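Local coordinates for protein glycosyl hydrolase, BNR repeat (Ralstonia eutropha, PDB 3B7F) that is of unproven function but adopts a seven-bladed beta-propeller fold with BNR repeats and may be a hydrolase related to the non-viral sialidases, at residues F118-E127 against K178-P189; T135-S143 against E151-H159. All coordinates share one frame; numbering follows the deposited sequence.

Contact 1 of 2, residues F118-E127 against K178-P189. With EDO (1,2-ethanediol), chain K.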
loop_
_atom_site.group_PDB
_atom_site.type_symbol
_atom_site.label_atom_id
_atom_site.label_comp_id
_atom_site.label_asym_id
_atom_site.label_seq_id
_atom_site.Cartn_x
_atom_site.Cartn_y
_atom_site.Cartn_z
ATOM N N PHE A 118 0.676 -2.210 10.437
ATOM C CA PHE A 118 0.745 -2.686 9.064
ATOM C C PHE A 118 1.079 -1.606 8.027
ATOM O O PHE A 118 1.842 -1.859 7.100
ATOM C CB PHE A 118 -0.587 -3.333 8.701
ATOM C CG PHE A 118 -0.607 -3.918 7.333
ATOM C CD1 PHE A 118 0.030 -5.115 7.090
ATOM C CD2 PHE A 118 -1.259 -3.288 6.293
ATOM C CE1 PHE A 118 0.039 -5.668 5.819
ATOM C CE2 PHE A 118 -1.246 -3.837 5.014
ATOM C CZ PHE A 118 -0.599 -5.015 4.781
ATOM N N TRP A 119 0.507 -0.418 8.195
ATOM C CA TRP A 119 0.603 0.661 7.218
ATOM C C TRP A 119 0.881 1.997 7.859
ATOM O O TRP A 119 0.276 2.302 8.855
ATOM C CB TRP A 119 -0.759 0.768 6.550
ATOM C CG TRP A 119 -0.813 1.636 5.362
ATOM C CD1 TRP A 119 -0.843 2.998 5.313
ATOM C CD2 TRP A 119 -0.921 1.181 4.020
ATOM N NE1 TRP A 119 -0.920 3.418 4.005
ATOM C CE2 TRP A 119 -0.990 2.317 3.195
ATOM C CE3 TRP A 119 -0.964 -0.084 3.437
ATOM C CZ2 TRP A 119 -1.091 2.229 1.821
ATOM C CZ3 TRP A 119 -1.098 -0.170 2.075
ATOM C CH2 TRP A 119 -1.152 0.984 1.277
ATOM N N LEU A 120 1.705 2.817 7.212
ATOM C CA LEU A 120 2.097 4.148 7.674
ATOM C C LEU A 120 1.823 5.146 6.550
ATOM O O LEU A 120 2.214 4.911 5.400
ATOM C CB LEU A 120 3.586 4.177 8.031
ATOM C CG LEU A 120 4.086 3.401 9.258
ATOM C CD1 LEU A 120 5.608 3.292 9.194
ATOM C CD2 LEU A 120 3.602 4.054 10.553
ATOM N N THR A 121 1.171 6.254 6.885
ATOM C CA THR A 121 0.841 7.329 5.927
ATOM C C THR A 121 1.281 8.669 6.494
ATOM O O THR A 121 0.903 8.992 7.614
ATOM C CB THR A 121 -0.670 7.397 5.667
ATOM O OG1 THR A 121 -1.066 6.194 5.033
ATOM C CG2 THR A 121 -1.024 8.523 4.763
ATOM N N PRO A 122 2.069 9.452 5.727
ATOM C CA PRO A 122 2.418 10.749 6.228
ATOM C C PRO A 122 1.246 11.703 5.973
ATOM O O PRO A 122 0.525 11.592 4.966
ATOM C CB PRO A 122 3.663 11.128 5.409
ATOM C CG PRO A 122 3.664 10.254 4.239
ATOM C CD PRO A 122 2.623 9.230 4.381
ATOM N N GLY A 123 1.040 12.621 6.906
ATOM C CA GLY A 123 -0.031 13.583 6.801
ATOM C C GLY A 123 0.125 14.650 5.744
ATOM O O GLY A 123 1.042 14.621 4.926
ATOM N N HIS A 124 -0.797 15.603 5.823
ATOM C CA HIS A 124 -0.909 16.733 4.928
ATOM C C HIS A 124 0.295 17.674 5.058
ATOM O O HIS A 124 0.923 17.739 6.113
ATOM C CB HIS A 124 -2.218 17.476 5.263
ATOM C CG HIS A 124 -2.651 18.449 4.217
ATOM N ND1 HIS A 124 -2.385 19.793 4.298
ATOM C CD2 HIS A 124 -3.333 18.268 3.062
ATOM C CE1 HIS A 124 -2.862 20.401 3.224
ATOM N NE2 HIS A 124 -3.454 19.501 2.464
ATOM N N ALA A 125 0.603 18.379 3.961
ATOM C CA ALA A 125 1.725 19.322 3.841
ATOM C C ALA A 125 1.723 20.409 4.916
ATOM O O ALA A 125 2.780 20.810 5.425
ATOM C CB ALA A 125 1.711 19.968 2.415
ATOM N N SER A 126 0.519 20.857 5.273
ATOM C CA SER A 126 0.302 21.894 6.261
ATOM C C SER A 126 0.406 21.399 7.694
ATOM O O SER A 126 0.292 22.212 8.609
ATOM C CB SER A 126 -1.090 22.491 6.088
ATOM O OG SER A 126 -2.068 21.583 6.570
ATOM N N GLU A 127 0.586 20.092 7.920
ATOM C CA GLU A 127 0.691 19.570 9.290
ATOM C C GLU A 127 1.951 18.729 9.447
ATOM O O GLU A 127 1.856 17.540 9.744
ATOM C CB GLU A 127 -0.576 18.783 9.638
ATOM C CG GLU A 127 -1.850 19.626 9.559
ATOM C CD GLU A 127 -3.090 18.876 9.980
ATOM O OE1 GLU A 127 -3.030 17.643 10.183
ATOM O OE2 GLU A 127 -4.133 19.537 10.116
ATOM N N LYS A 178 -6.633 -6.484 8.802
ATOM C CA LYS A 178 -5.800 -5.287 8.919
ATOM C C LYS A 178 -6.405 -4.050 8.300
ATOM O O LYS A 178 -7.272 -4.130 7.430
ATOM C CB LYS A 178 -4.458 -5.554 8.226
ATOM C CG LYS A 178 -4.611 -5.753 6.718
ATOM C CD LYS A 178 -3.458 -6.472 6.088
ATOM C CE LYS A 178 -3.415 -7.934 6.375
ATOM N NZ LYS A 178 -2.685 -8.619 5.273
HETATM N N MSE A 179 -5.866 -2.922 8.744
HETATM C CA MSE A 179 -6.220 -1.603 8.302
HETATM C C MSE A 179 -5.111 -1.204 7.335
HETATM O O MSE A 179 -3.921 -1.342 7.646
HETATM C CB MSE A 179 -6.248 -0.691 9.525
HETATM C CG MSE A 179 -6.227 0.815 9.320
HETATM SE SE MSE A 179 -7.869 1.717 9.213
HETATM C CE MSE A 179 -8.700 1.266 10.897
ATOM N N HIS A 180 -5.479 -0.686 6.176
ATOM C CA HIS A 180 -4.493 -0.304 5.189
ATOM C C HIS A 180 -5.017 0.876 4.394
ATOM O O HIS A 180 -6.045 1.442 4.749
ATOM C CB HIS A 180 -4.177 -1.530 4.309
ATOM C CG HIS A 180 -5.363 -2.105 3.601
ATOM N ND1 HIS A 180 -5.911 -1.526 2.474
ATOM C CD2 HIS A 180 -6.075 -3.232 3.829
ATOM C CE1 HIS A 180 -6.938 -2.252 2.067
ATOM N NE2 HIS A 180 -7.052 -3.303 2.861
ATOM N N SER A 181 -4.285 1.254 3.347
ATOM C CA SER A 181 -4.685 2.283 2.417
ATOM C C SER A 181 -5.243 3.552 3.071
ATOM O O SER A 181 -6.326 4.017 2.714
ATOM C CB SER A 181 -5.704 1.679 1.445
ATOM O OG SER A 181 -5.172 0.540 0.820
ATOM N N ILE A 182 -4.482 4.082 4.032
ATOM C CA ILE A 182 -4.824 5.303 4.729
ATOM C C ILE A 182 -4.358 6.440 3.810
ATOM O O ILE A 182 -3.165 6.596 3.494
ATOM C CB ILE A 182 -4.212 5.391 6.139
ATOM C CG1 ILE A 182 -4.702 4.233 7.009
ATOM C CG2 ILE A 182 -4.595 6.726 6.815
ATOM C CD1 ILE A 182 -3.890 4.049 8.303
ATOM N N LEU A 183 -5.329 7.223 3.377
ATOM C CA LEU A 183 -5.145 8.280 2.416
ATOM C C LEU A 183 -5.574 9.617 3.017
ATOM O O LEU A 183 -6.683 9.713 3.509
ATOM C CB LEU A 183 -6.028 7.951 1.213
ATOM C CG LEU A 183 -5.672 6.905 0.142
ATOM C CD1 LEU A 183 -4.761 5.795 0.596
ATOM C CD2 LEU A 183 -6.972 6.406 -0.551
ATOM N N VAL A 184 -4.694 10.620 2.978
ATOM C CA VAL A 184 -4.977 11.987 3.429
ATOM C C VAL A 184 -5.090 12.858 2.174
ATOM O O VAL A 184 -4.131 12.977 1.422
ATOM C CB VAL A 184 -3.848 12.522 4.330
ATOM C CG1 VAL A 184 -4.138 14.014 4.776
ATOM C CG2 VAL A 184 -3.622 11.567 5.514
ATOM N N ASP A 185 -6.245 13.465 1.952
ATOM C CA ASP A 185 -6.491 14.274 0.746
ATOM C C ASP A 185 -5.492 15.449 0.641
ATOM O O ASP A 185 -5.355 16.193 1.608
ATOM C CB ASP A 185 -7.942 14.787 0.764
ATOM C CG ASP A 185 -8.445 15.255 -0.589
ATOM O OD1 ASP A 185 -7.760 16.010 -1.284
ATOM O OD2 ASP A 185 -9.580 14.887 -0.934
ATOM N N PRO A 186 -4.774 15.596 -0.513
ATOM C CA PRO A 186 -3.835 16.723 -0.648
ATOM C C PRO A 186 -4.483 18.107 -0.558
ATOM O O PRO A 186 -3.804 19.070 -0.222
ATOM C CB PRO A 186 -3.232 16.526 -2.051
ATOM C CG PRO A 186 -4.171 15.624 -2.765
ATOM C CD PRO A 186 -4.757 14.743 -1.726
ATOM N N ARG A 187 -5.768 18.192 -0.881
ATOM C CA ARG A 187 -6.518 19.425 -0.814
ATOM C C ARG A 187 -7.093 19.737 0.560
ATOM O O ARG A 187 -7.479 20.875 0.779
ATOM C CB ARG A 187 -7.701 19.347 -1.764
ATOM C CG ARG A 187 -7.350 19.167 -3.216
ATOM C CD ARG A 187 -8.570 18.802 -3.982
ATOM N NE ARG A 187 -9.088 17.489 -3.605
ATOM C CZ ARG A 187 -10.126 16.891 -4.177
ATOM N NH1 ARG A 187 -10.762 17.448 -5.206
ATOM N NH2 ARG A 187 -10.507 15.706 -3.737
ATOM N N ASP A 188 -7.163 18.762 1.474
ATOM C CA ASP A 188 -7.810 18.976 2.761
ATOM C C ASP A 188 -7.411 17.914 3.784
ATOM O O ASP A 188 -7.822 16.767 3.627
ATOM C CB ASP A 188 -9.337 18.928 2.535
ATOM C CG ASP A 188 -10.150 19.150 3.810
ATOM O OD1 ASP A 188 -9.561 19.438 4.874
ATOM O OD2 ASP A 188 -11.401 19.039 3.730
ATOM N N PRO A 189 -6.685 18.284 4.870
ATOM C CA PRO A 189 -6.289 17.282 5.886
ATOM C C PRO A 189 -7.440 16.561 6.611
ATOM O O PRO A 189 -7.213 15.498 7.216
ATOM C CB PRO A 189 -5.503 18.107 6.918
ATOM C CG PRO A 189 -5.864 19.496 6.694
ATOM C CD PRO A 189 -6.192 19.626 5.234
HETATM C C1 EDO K . -1.324 9.269 -0.346
HETATM O O1 EDO K . -2.624 9.042 -0.949
HETATM C C2 EDO K . -1.400 9.281 1.190
HETATM O O2 EDO K . -2.254 10.335 1.687
HETATM O O HOH W 1 -1.186 5.754 1.702
#

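Contact 2 of 2, residues T135-S143 against E151-H159. With EDO (1,2-ethanediol), chain Q.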
loop_
_atom_site.group_PDB
_atom_site.type_symbol
_atom_site.label_atom_id
_atom_site.label_comp_id
_atom_site.label_asym_id
_atom_site.label_seq_id
_atom_site.Cartn_x
_atom_site.Cartn_y
_atom_site.Cartn_z
ATOM N N THR A 135 -3.223 -0.704 11.812
ATOM C CA THR A 135 -2.811 -1.923 12.508
ATOM C C THR A 135 -3.576 -3.197 12.129
ATOM O O THR A 135 -4.575 -3.147 11.422
ATOM C CB THR A 135 -2.984 -1.762 14.076
ATOM O OG1 THR A 135 -4.365 -1.511 14.392
ATOM C CG2 THR A 135 -2.094 -0.631 14.647
ATOM N N SER A 136 -3.058 -4.328 12.627
ATOM C CA SER A 136 -3.716 -5.621 12.625
ATOM C C SER A 136 -3.885 -5.989 14.124
ATOM O O SER A 136 -2.893 -6.010 14.836
ATOM C CB SER A 136 -2.896 -6.699 11.942
ATOM O OG SER A 136 -3.534 -7.970 12.064
ATOM N N PRO A 137 -5.127 -6.203 14.619
ATOM C CA PRO A 137 -6.431 -6.093 13.947
ATOM C C PRO A 137 -6.746 -4.627 13.613
ATOM O O PRO A 137 -6.000 -3.738 14.014
ATOM C CB PRO A 137 -7.399 -6.711 14.948
ATOM C CG PRO A 137 -6.778 -6.474 16.272
ATOM C CD PRO A 137 -5.292 -6.599 16.031
ATOM N N GLN A 138 -7.840 -4.386 12.899
ATOM C CA GLN A 138 -8.123 -3.052 12.350
ATOM C C GLN A 138 -8.141 -1.978 13.420
ATOM O O GLN A 138 -8.841 -2.088 14.406
ATOM C CB GLN A 138 -9.437 -3.009 11.519
ATOM C CG GLN A 138 -9.582 -3.966 10.280
ATOM C CD GLN A 138 -10.161 -5.322 10.618
ATOM O OE1 GLN A 138 -9.811 -5.908 11.652
ATOM N NE2 GLN A 138 -11.041 -5.850 9.736
ATOM N N GLY A 139 -7.326 -0.948 13.234
ATOM C CA GLY A 139 -7.243 0.165 14.174
ATOM C C GLY A 139 -6.504 1.271 13.474
ATOM O O GLY A 139 -5.625 0.977 12.654
ATOM N N LEU A 140 -6.916 2.516 13.745
ATOM C CA LEU A 140 -6.335 3.732 13.177
ATOM C C LEU A 140 -5.739 4.538 14.331
ATOM O O LEU A 140 -6.413 4.778 15.337
ATOM C CB LEU A 140 -7.398 4.563 12.452
ATOM C CG LEU A 140 -6.944 5.799 11.672
ATOM C CD1 LEU A 140 -6.097 5.423 10.445
ATOM C CD2 LEU A 140 -8.142 6.642 11.275
ATOM N N PHE A 141 -4.487 4.949 14.155
ATOM C CA PHE A 141 -3.725 5.714 15.131
ATOM C C PHE A 141 -3.092 6.934 14.459
ATOM O O PHE A 141 -2.937 6.984 13.229
ATOM C CB PHE A 141 -2.638 4.838 15.777
ATOM C CG PHE A 141 -3.195 3.658 16.529
ATOM C CD1 PHE A 141 -3.506 2.464 15.868
ATOM C CD2 PHE A 141 -3.434 3.738 17.882
ATOM C CE1 PHE A 141 -4.046 1.367 16.568
ATOM C CE2 PHE A 141 -3.975 2.669 18.576
ATOM C CZ PHE A 141 -4.281 1.477 17.927
ATOM N N ARG A 142 -2.734 7.914 15.281
ATOM C CA ARG A 142 -2.145 9.144 14.796
ATOM C C ARG A 142 -0.979 9.615 15.679
ATOM O O ARG A 142 -1.016 9.492 16.900
ATOM C CB ARG A 142 -3.217 10.225 14.744
ATOM C CG ARG A 142 -2.744 11.554 14.174
ATOM C CD ARG A 142 -3.660 12.703 14.526
ATOM N NE ARG A 142 -4.866 12.774 13.718
ATOM C CZ ARG A 142 -6.141 12.724 14.138
ATOM N NH1 ARG A 142 -6.491 12.582 15.432
ATOM N NH2 ARG A 142 -7.105 12.835 13.221
ATOM N N SER A 143 0.054 10.144 15.028
ATOM C CA SER A 143 1.170 10.799 15.691
ATOM C C SER A 143 1.172 12.219 15.187
ATOM O O SER A 143 0.788 12.443 14.048
ATOM C CB SER A 143 2.491 10.158 15.310
ATOM O OG SER A 143 3.553 10.734 16.027
ATOM N N GLU A 151 -1.415 7.888 19.328
ATOM C CA GLU A 151 -2.659 7.787 20.082
ATOM C C GLU A 151 -3.735 7.225 19.128
ATOM O O GLU A 151 -3.643 7.429 17.903
ATOM C CB GLU A 151 -3.090 9.159 20.617
ATOM C CG GLU A 151 -3.689 10.081 19.533
ATOM C CD GLU A 151 -3.838 11.540 19.927
ATOM O OE1 GLU A 151 -3.834 11.858 21.153
ATOM O OE2 GLU A 151 -3.957 12.358 18.968
ATOM N N PRO A 152 -4.748 6.519 19.667
ATOM C CA PRO A 152 -5.842 6.077 18.805
ATOM C C PRO A 152 -6.639 7.222 18.163
ATOM O O PRO A 152 -6.756 8.280 18.767
ATOM C CB PRO A 152 -6.773 5.322 19.760
ATOM C CG PRO A 152 -6.120 5.241 21.050
ATOM C CD PRO A 152 -4.910 6.078 21.063
ATOM N N VAL A 153 -7.111 7.041 16.927
ATOM C CA VAL A 153 -8.052 7.997 16.335
ATOM C C VAL A 153 -9.375 7.427 16.836
ATOM O O VAL A 153 -9.940 6.519 16.218
ATOM C CB VAL A 153 -7.989 8.109 14.802
ATOM C CG1 VAL A 153 -9.130 9.007 14.265
ATOM C CG2 VAL A 153 -6.627 8.636 14.376
ATOM N N ALA A 154 -9.806 7.936 17.997
ATOM C CA ALA A 154 -11.020 7.516 18.713
ATOM C C ALA A 154 -12.287 7.483 17.861
ATOM O O ALA A 154 -13.123 6.594 18.022
ATOM C CB ALA A 154 -11.221 8.417 19.931
ATOM N N GLY A 155 -12.418 8.424 16.931
ATOM C CA GLY A 155 -13.579 8.444 16.032
ATOM C C GLY A 155 -13.738 7.213 15.150
ATOM O O GLY A 155 -14.840 6.955 14.670
ATOM N N PHE A 156 -12.650 6.471 14.912
ATOM C CA PHE A 156 -12.745 5.181 14.243
ATOM C C PHE A 156 -12.762 4.045 15.279
ATOM O O PHE A 156 -13.671 3.226 15.271
ATOM C CB PHE A 156 -11.626 4.875 13.224
ATOM C CG PHE A 156 -11.751 3.470 12.693
ATOM C CD1 PHE A 156 -12.667 3.175 11.681
ATOM C CD2 PHE A 156 -11.074 2.417 13.314
ATOM C CE1 PHE A 156 -12.861 1.874 11.268
ATOM C CE2 PHE A 156 -11.270 1.116 12.930
ATOM C CZ PHE A 156 -12.165 0.835 11.906
ATOM N N ASN A 157 -11.724 3.979 16.118
ATOM C CA ASN A 157 -11.540 2.868 17.080
ATOM C C ASN A 157 -12.686 2.605 18.047
ATOM O O ASN A 157 -12.865 1.460 18.464
ATOM C CB ASN A 157 -10.244 3.043 17.902
ATOM C CG ASN A 157 -8.973 2.746 17.099
ATOM O OD1 ASN A 157 -8.997 2.677 15.872
ATOM N ND2 ASN A 157 -7.850 2.581 17.804
ATOM N N ASP A 158 -13.413 3.663 18.412
ATOM C CA ASP A 158 -14.576 3.596 19.291
ATOM C C ASP A 158 -15.850 4.025 18.559
ATOM O O ASP A 158 -16.785 4.464 19.188
ATOM C CB ASP A 158 -14.363 4.482 20.536
ATOM C CG ASP A 158 -13.235 3.989 21.442
ATOM O OD1 ASP A 158 -13.026 2.768 21.591
ATOM O OD2 ASP A 158 -12.581 4.849 22.050
ATOM N N HIS A 159 -15.893 3.904 17.236
ATOM C CA HIS A 159 -17.119 4.194 16.483
ATOM C C HIS A 159 -18.126 3.104 16.854
ATOM O O HIS A 159 -17.713 1.939 16.994
ATOM C CB HIS A 159 -16.863 4.147 14.969
ATOM C CG HIS A 159 -17.948 4.770 14.149
ATOM N ND1 HIS A 159 -19.166 4.160 13.929
ATOM C CD2 HIS A 159 -17.993 5.948 13.483
ATOM C CE1 HIS A 159 -19.922 4.936 13.174
ATOM N NE2 HIS A 159 -19.230 6.029 12.884
HETATM C C1 EDO Q . 0.958 11.847 19.772
HETATM O O1 EDO Q . 1.841 12.325 18.743
HETATM C C2 EDO Q . -0.501 12.088 19.431
HETATM O O2 EDO Q . -0.686 13.425 18.947
#

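Contact 1 of 2, residues F118-E127 against K178-P189
Thr121 OG1 gives its proton to Ile182 O at 2.6 Å, reaching that carbonyl from 29° off its plane, and it also takes a weak hydrogen bond from Trp119 NE1. The same Ile182 O accepts a proton from a water that in turn accepts, at 3.3 Å, from Trp119 NE1, so the indole N-H and the strand carbonyl are linked by two relays, through Thr121 OG1 and through the water. The indole lies with one face over the backbone of 180-182, Ser181 N 3.4 Å from Trp119 CD2. The strands 118-122 and 178-184 are the innermost strands of successive propeller blades; they run 29° apart and meet with no backbone-to-backbone hydrogen bond. Val184 N is satisfied by O2 of an ethanediol, probably from the crystallisation liquor, at 2.8 Å. Farther along, His124 NE2 donates to Pro186 O at 2.7 Å, a bent bond (137°) that arrives above the carbonyl plane, while His124 ND1 accepts from Ser126 N and shares a hydrogen bond with Ser126 OG in which either may be the donor. Pro189 CD sits over the centre of this imidazole, 3.7 Å from the ring centroid. At the other end, Lys178, bent at chi3, lays its CD over the face of Phe118.

Contact 2 of 2, residues T135-S143 against E151-H159
Between Arg142 and Glu151 two backbone hydrogen bonds close an antiparallel pair, Arg142 N to Glu151 O at 2.8 Å and Glu151 N to Arg142 O at 2.9 Å. Val153 N then donates to Leu140 O in an almost straight bond (175°), beyond the non-hydrogen-bonded pair of Phe141 and Pro152. Where segment 151-159 leaves the strand and coils into the short helix 154-157, a side chain takes over: Asn157 OD1 accepts from Leu140 N at 3.0 Å, in the carbonyl plane and on a lone pair. The other end of that amide, ND2, is buried without a polar partner and rests over one face of the Phe141 ring, 3.7 Å from CZ, with the amide and ring planes 80° apart. Phe141 also touches Pro152, its CD2 lying 3.5 Å from Pro152 CA. Outward from this bonded core, Leu140 CD2 packs on Val153 CB, and Phe156, on the helix, brings its CB near Leu140 CB. Val153 CG2 is shared: it touches Arg142 CB and lies over the centre of the guanidinium, which the bend at chi3 (-79°) folds back above the valine. Arg142 NH1 stays 4.4 Å from Glu151 OE2, beyond a salt bridge, and NH2 has weak bonds to Tyr132 OH and Ala207 O. Leu140 and Phe156 also pack on Met179 and Ile194 of the following sheet. This pairing of 139-143 with 151-152 is the outer hairpin of a four-stranded antiparallel beta-propeller blade.

Overall arrangement
Contacts 1 and 2 lie about 13 Å apart, centre to centre, and illustrate two levels of propeller construction. The sheet 116-122, 131-136, 139-143, 151-152 takes part in both: contact 2 completes its outer hairpin, about 18 Å from the centre of the chain, whereas contact 1, at about 11 Å, joins its innermost strand to that of the next sheet. Along the chain, both segments of contact 2 fall between those of contact 1, so the blade is finished before the chain returns inward to begin its successor. The two contacts also touch directly: Met179 N probably bonds to Thr135 O at 3.0 Å, and Ile182 packs on Leu140, so this blade packs directly on the first strand of the next.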